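Local structure of iron-chelator utilization protein (4YHB) at residues Q181-D184 against E190-W193; S17-V22 against H66-V71; R209-T214 against K240-V245. The protein probably acts as an FAD-dependent oxidoreductase that helps free iron from ferric siderophores taken up by Thermobifida fusca. All coordinates share one frame; numbering follows the deposited sequence.

Interaction 1 of 3, residues Q181-D184 against E190-W193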
loop_
_atom_site.group_PDB
_atom_site.type_symbol
_atom_site.label_atom_id
_atom_site.label_comp_id
_atom_site.label_asym_id
_atom_site.label_seq_id
_atom_site.Cartn_x
_atom_site.Cartn_y
_atom_site.Cartn_z
ATOM N N GLN A 181 -9.462 -9.450 -7.554
ATOM C CA GLN A 181 -8.318 -9.642 -8.434
ATOM C C GLN A 181 -7.898 -11.105 -8.460
ATOM O O GLN A 181 -8.142 -11.842 -7.514
ATOM C CB GLN A 181 -7.137 -8.763 -7.982
ATOM C CG GLN A 181 -7.474 -7.282 -7.893
ATOM C CD GLN A 181 -6.263 -6.430 -7.512
ATOM O OE1 GLN A 181 -5.129 -6.898 -7.549
ATOM N NE2 GLN A 181 -6.507 -5.182 -7.147
ATOM N N GLU A 182 -7.274 -11.522 -9.553
ATOM C CA GLU A 182 -6.678 -12.843 -9.636
ATOM C C GLU A 182 -5.227 -12.746 -9.194
ATOM O O GLU A 182 -4.425 -12.094 -9.849
ATOM C CB GLU A 182 -6.778 -13.397 -11.058
ATOM C CG GLU A 182 -8.199 -13.402 -11.592
ATOM C CD GLU A 182 -8.311 -14.021 -12.973
ATOM O OE1 GLU A 182 -7.323 -13.965 -13.741
ATOM O OE2 GLU A 182 -9.394 -14.562 -13.288
ATOM N N LEU A 183 -4.911 -13.386 -8.075
ATOM C CA LEU A 183 -3.588 -13.286 -7.471
ATOM C C LEU A 183 -2.778 -14.571 -7.632
ATOM O O LEU A 183 -3.329 -15.671 -7.568
ATOM C CB LEU A 183 -3.726 -12.940 -5.988
ATOM C CG LEU A 183 -4.415 -11.612 -5.658
ATOM C CD1 LEU A 183 -4.508 -11.431 -4.154
ATOM C CD2 LEU A 183 -3.653 -10.443 -6.290
ATOM N N ASP A 184 -1.472 -14.425 -7.826
ATOM C CA ASP A 184 -0.575 -15.575 -7.918
ATOM C C ASP A 184 -0.130 -16.001 -6.522
ATOM O O ASP A 184 0.931 -15.605 -6.047
ATOM C CB ASP A 184 0.643 -15.254 -8.785
ATOM C CG ASP A 184 1.335 -16.504 -9.311
ATOM O OD1 ASP A 184 1.018 -17.619 -8.834
ATOM O OD2 ASP A 184 2.203 -16.369 -10.199
ATOM N N GLU A 190 -5.912 -19.442 1.108
ATOM C CA GLU A 190 -7.320 -19.164 1.332
ATOM C C GLU A 190 -7.563 -17.662 1.301
ATOM O O GLU A 190 -7.209 -16.940 2.234
ATOM C CB GLU A 190 -7.783 -19.757 2.654
ATOM C CG GLU A 190 -7.708 -21.275 2.691
ATOM C CD GLU A 190 -8.513 -21.868 3.830
ATOM O OE1 GLU A 190 -9.022 -21.089 4.670
ATOM O OE2 GLU A 190 -8.643 -23.112 3.878
ATOM N N ILE A 191 -8.165 -17.201 0.211
ATOM C CA ILE A 191 -8.363 -15.777 -0.001
ATOM C C ILE A 191 -9.842 -15.458 -0.088
ATOM O O ILE A 191 -10.549 -15.969 -0.953
ATOM C CB ILE A 191 -7.653 -15.307 -1.275
ATOM C CG1 ILE A 191 -6.152 -15.580 -1.174
ATOM C CG2 ILE A 191 -7.931 -13.832 -1.516
ATOM C CD1 ILE A 191 -5.424 -15.424 -2.486
ATOM N N THR A 192 -10.313 -14.623 0.827
ATOM C CA THR A 192 -11.718 -14.274 0.876
ATOM C C THR A 192 -11.900 -12.810 0.555
ATOM O O THR A 192 -11.274 -11.939 1.166
ATOM C CB THR A 192 -12.324 -14.583 2.252
ATOM O OG1 THR A 192 -12.162 -15.978 2.524
ATOM C CG2 THR A 192 -13.801 -14.234 2.288
ATOM N N TRP A 193 -12.751 -12.543 -0.420
ATOM C CA TRP A 193 -13.067 -11.181 -0.785
ATOM C C TRP A 193 -14.344 -10.780 -0.063
ATOM O O TRP A 193 -15.386 -11.428 -0.208
ATOM C CB TRP A 193 -13.209 -11.051 -2.308
ATOM C CG TRP A 193 -11.944 -11.407 -3.039
ATOM C CD1 TRP A 193 -11.589 -12.639 -3.526
ATOM C CD2 TRP A 193 -10.857 -10.521 -3.360
ATOM N NE1 TRP A 193 -10.346 -12.569 -4.124
ATOM C CE2 TRP A 193 -9.881 -11.285 -4.037
ATOM C CE3 TRP A 193 -10.620 -9.161 -3.139
ATOM C CZ2 TRP A 193 -8.688 -10.728 -4.495
ATOM C CZ3 TRP A 193 -9.437 -8.612 -3.600
ATOM C CH2 TRP A 193 -8.486 -9.396 -4.267
#
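The indole of Trp-193 receives the backbone of Gln-181 on one face: the amide nitrogen of Gln-181 stands 3.3 Å above the ring plane. It sits off centre, over the rim of the six-membered ring, since Gln-181 N is 3.4 Å from both Trp-193 CZ2 and CH2. Gln-181 O meets the same corner, 3.3 Å from Trp-193 CZ2, while Gln-181 CB comes to 4.0 Å from Trp-193 CH2. Within this contact the close approach to the ring is made mainly by the backbone of Gln-181. The side-chain carboxamide of Gln-181 leads away, because the chain runs extended beyond CG and carries the terminal group off from the indole, on a course that also touches Met-32 and Arg-34 of strand 32-38. Leu-183 reaches the ring obliquely, its CD1 lying 4.3 Å from Trp-193 CZ2. Phe-172 of the neighbouring strand also meets the indole, with ring planes at about 55°.

These contacts belong to the flank of the five-stranded parallel sheet of the NAD-ferredoxin-like domain. Residues 190-193 lie on an outermost strand, 190-195, whose backbone bonds run to strand 167-174, and the loop 181-184 passes over that strand. The two backbones stand well apart, with the CA atoms of Gln-181 and Trp-193 9.1 Å from each other, so side chains fill the gap. Leu-183 bridges it farther along, with its CD1 4.4 Å from Ile-191 CD1, and both side chains also touch Phe-172. Helix 152-161 borders the same layer, where Leu-152 touches Gln-181 and Trp-193, Ala-156 touches Leu-183, and Glu-160 accepts a hydrogen bond from the backbone N of Asp-184.

Interaction 2 of 3, residues S17-V22 against H66-V71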
loop_
_atom_site.group_PDB
_atom_site.type_symbol
_atom_site.label_atom_id
_atom_site.label_comp_id
_atom_site.label_asym_id
_atom_site.label_seq_id
_atom_site.Cartn_x
_atom_site.Cartn_y
_atom_site.Cartn_z
ATOM N N SER A 17 15.195 13.008 -5.009
ATOM C CA SER A 17 14.013 13.519 -5.673
ATOM C C SER A 17 14.015 13.009 -7.101
ATOM O O SER A 17 14.920 13.315 -7.868
ATOM C CB SER A 17 13.989 15.050 -5.628
ATOM O OG SER A 17 12.879 15.580 -6.332
ATOM N N ARG A 18 13.016 12.211 -7.450
ATOM C CA ARG A 18 12.917 11.684 -8.799
ATOM C C ARG A 18 11.705 12.263 -9.506
ATOM O O ARG A 18 10.645 12.456 -8.896
ATOM C CB ARG A 18 12.846 10.148 -8.780
ATOM C CG ARG A 18 14.068 9.470 -8.183
ATOM C CD ARG A 18 13.973 7.943 -8.244
ATOM N NE ARG A 18 15.293 7.340 -8.076
ATOM C CZ ARG A 18 15.868 7.126 -6.895
ATOM N NH1 ARG A 18 15.234 7.464 -5.780
ATOM N NH2 ARG A 18 17.080 6.586 -6.824
ATOM N N LEU A 19 11.858 12.548 -10.791
ATOM C CA LEU A 19 10.713 12.906 -11.618
ATOM C C LEU A 19 10.449 11.770 -12.593
ATOM O O LEU A 19 11.283 11.481 -13.448
ATOM C CB LEU A 19 10.957 14.220 -12.365
ATOM C CG LEU A 19 9.794 14.705 -13.241
ATOM C CD1 LEU A 19 8.557 14.991 -12.405
ATOM C CD2 LEU A 19 10.195 15.933 -14.058
ATOM N N LEU A 20 9.299 11.110 -12.458
ATOM C CA LEU A 20 9.007 9.963 -13.307
ATOM C C LEU A 20 7.781 10.221 -14.161
ATOM O O LEU A 20 6.959 11.073 -13.847
ATOM C CB LEU A 20 8.805 8.699 -12.469
ATOM C CG LEU A 20 9.987 8.243 -11.621
ATOM C CD1 LEU A 20 9.643 6.934 -10.948
ATOM C CD2 LEU A 20 11.248 8.081 -12.494
ATOM N N GLU A 21 7.663 9.459 -15.242
ATOM C CA GLU A 21 6.626 9.687 -16.243
ATOM C C GLU A 21 5.822 8.420 -16.440
ATOM O O GLU A 21 6.386 7.329 -16.456
ATOM C CB GLU A 21 7.265 10.133 -17.566
ATOM C CG GLU A 21 6.298 10.368 -18.707
ATOM C CD GLU A 21 7.016 10.893 -19.948
ATOM O OE1 GLU A 21 8.097 11.503 -19.794
ATOM O OE2 GLU A 21 6.497 10.695 -21.065
ATOM N N VAL A 22 4.505 8.567 -16.569
ATOM C CA VAL A 22 3.638 7.419 -16.815
ATOM C C VAL A 22 3.957 6.807 -18.185
ATOM O O VAL A 22 3.923 7.485 -19.210
ATOM C CB VAL A 22 2.156 7.807 -16.757
ATOM C CG1 VAL A 22 1.279 6.595 -17.047
ATOM C CG2 VAL A 22 1.802 8.424 -15.399
ATOM N N HIS A 66 2.872 22.575 -9.901
ATOM C CA HIS A 66 3.338 21.227 -9.595
ATOM C C HIS A 66 4.646 21.261 -8.830
ATOM O O HIS A 66 5.732 21.279 -9.423
ATOM C CB HIS A 66 3.504 20.395 -10.862
ATOM C CG HIS A 66 3.615 18.924 -10.599
ATOM N ND1 HIS A 66 3.512 17.978 -11.596
ATOM C CD2 HIS A 66 3.821 18.235 -9.450
ATOM C CE1 HIS A 66 3.644 16.773 -11.073
ATOM N NE2 HIS A 66 3.835 16.901 -9.770
ATOM N N VAL A 67 4.533 21.255 -7.509
ATOM C CA VAL A 67 5.702 21.307 -6.651
ATOM C C VAL A 67 6.302 19.921 -6.490
ATOM O O VAL A 67 5.602 18.953 -6.172
ATOM C CB VAL A 67 5.373 21.875 -5.269
ATOM C CG1 VAL A 67 6.671 22.139 -4.496
ATOM C CG2 VAL A 67 4.576 23.153 -5.404
ATOM N N LEU A 68 7.600 19.833 -6.723
ATOM C CA LEU A 68 8.325 18.574 -6.611
ATOM C C LEU A 68 9.135 18.555 -5.315
ATOM O O LEU A 68 9.378 19.614 -4.731
ATOM C CB LEU A 68 9.229 18.394 -7.836
ATOM C CG LEU A 68 8.505 18.393 -9.183
ATOM C CD1 LEU A 68 9.501 18.305 -10.333
ATOM C CD2 LEU A 68 7.496 17.241 -9.251
ATOM N N PRO A 69 9.561 17.359 -4.857
ATOM C CA PRO A 69 10.363 17.306 -3.629
ATOM C C PRO A 69 11.695 18.037 -3.767
ATOM O O PRO A 69 12.330 17.939 -4.815
ATOM C CB PRO A 69 10.625 15.810 -3.429
ATOM C CG PRO A 69 9.693 15.091 -4.342
ATOM C CD PRO A 69 9.387 16.025 -5.464
ATOM N N VAL A 70 12.118 18.727 -2.714
ATOM C CA VAL A 70 13.470 19.276 -2.650
ATOM C C VAL A 70 14.276 18.465 -1.649
ATOM O O VAL A 70 13.933 18.430 -0.478
ATOM C CB VAL A 70 13.461 20.765 -2.241
ATOM C CG1 VAL A 70 14.872 21.239 -1.871
ATOM C CG2 VAL A 70 12.879 21.617 -3.369
ATOM N N VAL A 71 15.330 17.794 -2.103
ATOM C CA VAL A 71 16.084 16.921 -1.213
ATOM C C VAL A 71 17.522 17.428 -1.088
ATOM O O VAL A 71 18.186 17.656 -2.091
ATOM C CB VAL A 71 16.083 15.475 -1.707
ATOM C CG1 VAL A 71 17.068 14.633 -0.914
ATOM C CG2 VAL A 71 14.671 14.885 -1.602
#
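Ser-17 gives its hydroxyl hydrogen to the carbonyl of Pro-69, with OG 2.9 Å from Pro-69 O. The C=O···OG angle is 128° and the donor is tilted 34° from the carbonyl plane, so the hydroxyl approaches from beside and somewhat above the carbonyl. A chi1 of 177° turns the hydroxyl to the side remote from the serine nitrogen and brings it against the proline ring as well, where Ser-17 OG lies 3.6 Å from Pro-69 CD. Val-71 meets the serine from another direction, nearer its backbone: its CG2 methyl is 3.9 Å from Ser-17 N and 4.1 Å from Ser-17 CB. Ser-17 thus touches both a proline and a valine two residues apart in the 66-71 segment. Replacing Ser-17 by alanine removes OG, which would probably leave the Pro-69 carbonyl without this donor, and the loop less firmly tied to the strand.

A second, purely apolar touch lies farther along the strand. Leu-19 CD1 is 4.0 Å from Leu-68 CD2, and nearly the same distance separates it from the other Leu-68 methyl, CD1; the two side chains cross obliquely, one methyl of Leu-19 resting against the fork of Leu-68. A molecule of 2-methyl-2,4-pentanediol, probably from the crystallisation liquor, lies close to Leu-68.

Neighbours fix both partners. Asn-78 bonds to the loop backbone through Leu-68 O and Val-70 N, Asp-41 accepts from Leu-19 N, and Leu-129 of strand 125-129 packs on Pro-69 and Val-71. The contact therefore joins the loop leading into strand 71-72 to strand 17-29, a member of the closed, antiparallel six-stranded barrel that forms the FAD-binding domain of siderophore-interacting proteins.

Interaction 3 of 3, residues R209-T214 against K240-V245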
loop_
_atom_site.group_PDB
_atom_site.type_symbol
_atom_site.label_atom_id
_atom_site.label_comp_id
_atom_site.label_asym_id
_atom_site.label_seq_id
_atom_site.Cartn_x
_atom_site.Cartn_y
_atom_site.Cartn_z
ATOM N N ARG A 209 -14.733 -8.453 11.719
ATOM C CA ARG A 209 -15.674 -9.567 11.795
ATOM C C ARG A 209 -15.069 -10.843 11.227
ATOM O O ARG A 209 -15.245 -11.913 11.798
ATOM C CB ARG A 209 -16.969 -9.231 11.059
ATOM C CG ARG A 209 -17.841 -8.219 11.785
ATOM C CD ARG A 209 -19.139 -7.971 11.017
ATOM N NE ARG A 209 -19.907 -6.876 11.600
ATOM C CZ ARG A 209 -20.781 -7.017 12.591
ATOM N NH1 ARG A 209 -21.010 -8.216 13.112
ATOM N NH2 ARG A 209 -21.430 -5.958 13.058
ATOM N N ALA A 210 -14.343 -10.737 10.114
ATOM C CA ALA A 210 -13.694 -11.911 9.527
ATOM C C ALA A 210 -12.584 -12.455 10.431
ATOM O O ALA A 210 -12.439 -13.668 10.591
ATOM C CB ALA A 210 -13.134 -11.576 8.150
ATOM N N LEU A 211 -11.797 -11.550 11.006
ATOM C CA LEU A 211 -10.724 -11.914 11.932
ATOM C C LEU A 211 -11.255 -12.645 13.173
ATOM O O LEU A 211 -10.675 -13.641 13.619
ATOM C CB LEU A 211 -9.956 -10.668 12.365
ATOM C CG LEU A 211 -8.750 -10.899 13.277
ATOM C CD1 LEU A 211 -7.686 -11.718 12.570
ATOM C CD2 LEU A 211 -8.184 -9.566 13.735
ATOM N N GLU A 212 -12.357 -12.135 13.715
ATOM C CA GLU A 212 -13.011 -12.724 14.883
ATOM C C GLU A 212 -13.468 -14.160 14.645
ATOM O O GLU A 212 -13.557 -14.952 15.589
ATOM C CB GLU A 212 -14.211 -11.874 15.309
ATOM C CG GLU A 212 -13.836 -10.577 16.010
ATOM C CD GLU A 212 -15.047 -9.798 16.493
ATOM O OE1 GLU A 212 -16.167 -10.061 15.997
ATOM O OE2 GLU A 212 -14.876 -8.919 17.367
ATOM N N GLN A 213 -13.752 -14.498 13.390
ATOM C CA GLN A 213 -14.224 -15.834 13.055
ATOM C C GLN A 213 -13.091 -16.781 12.705
ATOM O O GLN A 213 -13.331 -17.943 12.402
ATOM C CB GLN A 213 -15.211 -15.776 11.884
ATOM C CG GLN A 213 -16.463 -15.010 12.191
ATOM C CD GLN A 213 -17.270 -15.665 13.285
ATOM O OE1 GLN A 213 -17.252 -16.890 13.438
ATOM N NE2 GLN A 213 -17.954 -14.856 14.072
ATOM N N THR A 214 -11.858 -16.287 12.746
ATOM C CA THR A 214 -10.722 -17.056 12.264
ATOM C C THR A 214 -9.969 -17.728 13.407
ATOM O O THR A 214 -9.492 -17.062 14.319
ATOM C CB THR A 214 -9.743 -16.152 11.476
ATOM O OG1 THR A 214 -10.437 -15.557 10.373
ATOM C CG2 THR A 214 -8.579 -16.953 10.957
ATOM N N LYS A 240 -3.629 -7.914 20.583
ATOM C CA LYS A 240 -2.882 -7.689 21.813
ATOM C C LYS A 240 -3.516 -8.437 22.985
ATOM O O LYS A 240 -2.808 -8.970 23.846
ATOM C CB LYS A 240 -2.796 -6.192 22.117
ATOM C CG LYS A 240 -1.660 -5.483 21.396
ATOM C CD LYS A 240 -2.010 -4.039 21.086
ATOM C CE LYS A 240 -2.564 -3.313 22.303
ATOM N NZ LYS A 240 -2.858 -1.880 21.989
ATOM N N GLU A 241 -4.847 -8.482 23.005
ATOM C CA GLU A 241 -5.583 -9.164 24.067
ATOM C C GLU A 241 -5.362 -10.672 24.051
ATOM O O GLU A 241 -5.602 -11.349 25.048
ATOM C CB GLU A 241 -7.078 -8.868 23.964
ATOM C CG GLU A 241 -7.462 -7.462 24.372
ATOM C CD GLU A 241 -8.957 -7.235 24.301
ATOM O OE1 GLU A 241 -9.679 -8.156 23.857
ATOM O OE2 GLU A 241 -9.407 -6.136 24.690
ATOM N N ARG A 242 -4.909 -11.198 22.918
ATOM C CA ARG A 242 -4.563 -12.608 22.834
ATOM C C ARG A 242 -3.062 -12.793 23.045
ATOM O O ARG A 242 -2.509 -13.855 22.780
ATOM C CB ARG A 242 -5.025 -13.194 21.498
ATOM C CG ARG A 242 -6.540 -13.074 21.316
ATOM C CD ARG A 242 -7.055 -13.675 20.006
ATOM N NE ARG A 242 -6.672 -12.910 18.820
ATOM C CZ ARG A 242 -6.971 -13.270 17.574
ATOM N NH1 ARG A 242 -7.664 -14.376 17.349
ATOM N NH2 ARG A 242 -6.585 -12.522 16.551
ATOM N N GLY A 243 -2.412 -11.740 23.531
ATOM C CA GLY A 243 -1.025 -11.821 23.951
ATOM C C GLY A 243 0.024 -11.661 22.864
ATOM O O GLY A 243 1.204 -11.925 23.098
ATOM N N LEU A 244 -0.392 -11.226 21.678
ATOM C CA LEU A 244 0.542 -11.066 20.570
ATOM C C LEU A 244 1.279 -9.740 20.676
ATOM O O LEU A 244 0.755 -8.764 21.214
ATOM C CB LEU A 244 -0.184 -11.171 19.231
ATOM C CG LEU A 244 -0.878 -12.511 18.977
ATOM C CD1 LEU A 244 -1.417 -12.587 17.556
ATOM C CD2 LEU A 244 0.073 -13.659 19.249
ATOM N N VAL A 245 2.502 -9.714 20.161
ATOM C CA VAL A 245 3.354 -8.541 20.286
ATOM C C VAL A 245 3.617 -7.897 18.933
ATOM O O VAL A 245 4.043 -8.566 17.992
ATOM C CB VAL A 245 4.703 -8.900 20.951
ATOM C CG1 VAL A 245 5.623 -7.682 21.005
ATOM C CG2 VAL A 245 4.468 -9.467 22.342
HETATM O O HOH W 1 -6.923 -15.486 15.100
#
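Arg-242, the residue before the C-prime glycine of the Schellman motif that ends helix 229-241, turns its guanidinium toward the end of helix 206-212. Its edge does the touching: NH2 comes to 4.2 Å from Leu-211 CD1, and Thr-214 O also lies near the guanidinium plane. That carbonyl and Arg-242 NH1 are too far apart to bond directly, and one water spans them. The water accepts from Arg-242 NH1 at 2.6 Å and donates to Thr-214 O at 3.1 Å, so the polar link between the two helix ends is indirect and the direct contact is the leucine methyl against NH2.

The next shell shows how the arginine gets there. Its chain leaves the backbone extended through CG and CD, then bends at chi3 (-70°), and NE makes a weak hydrogen bond to Leu-238 O, one turn back. The helix end behind it is defined by Gly-243, whose positive phi of 84° suits the C-prime position: Gly-243 N bonds to Lys-240 O at 2.8 Å, and Leu-244 N to Leu-239 O. Leu-211 also packs on Ile-235 and Leu-238 of helix 229-241, so the two helices touch there as well.

On the other side, Thr-214 is held by its own helix. Its N bonds to Leu-211 O at 3.0 Å, and its side chain reaches back to Ala-210. Two donors share that carbonyl from opposite faces of its plane: Gln-213 N at 3.2 Å from Ala-210 O, and Thr-214 OG1 at 2.8 Å from the same oxygen, with a C=O···OG1 angle of 138°.

Interaction 2 comes first along the chain and lies in the FAD-binding barrel; interactions 1 and 3 follow, both in the domain built round the five parallel strands, interaction 1 on the outermost strand 190-195 and interaction 3 at the ends of helices 206-212 and 229-241. The centre of interaction 2 is about 34 Å from that of interaction 1 and 41 Å from that of interaction 3, across the chain's centre from both. Interactions 1 and 3 are about 21 Å apart between centres and about 6 Å between nearest atoms, without touching; strand 190-195 and helix 206-212, which each supply one side of a contact, are consecutive. The three contacts thus sample both domains, each joining peripheral parts: loop to barrel strand, loop to outermost strand, helix end to helix end.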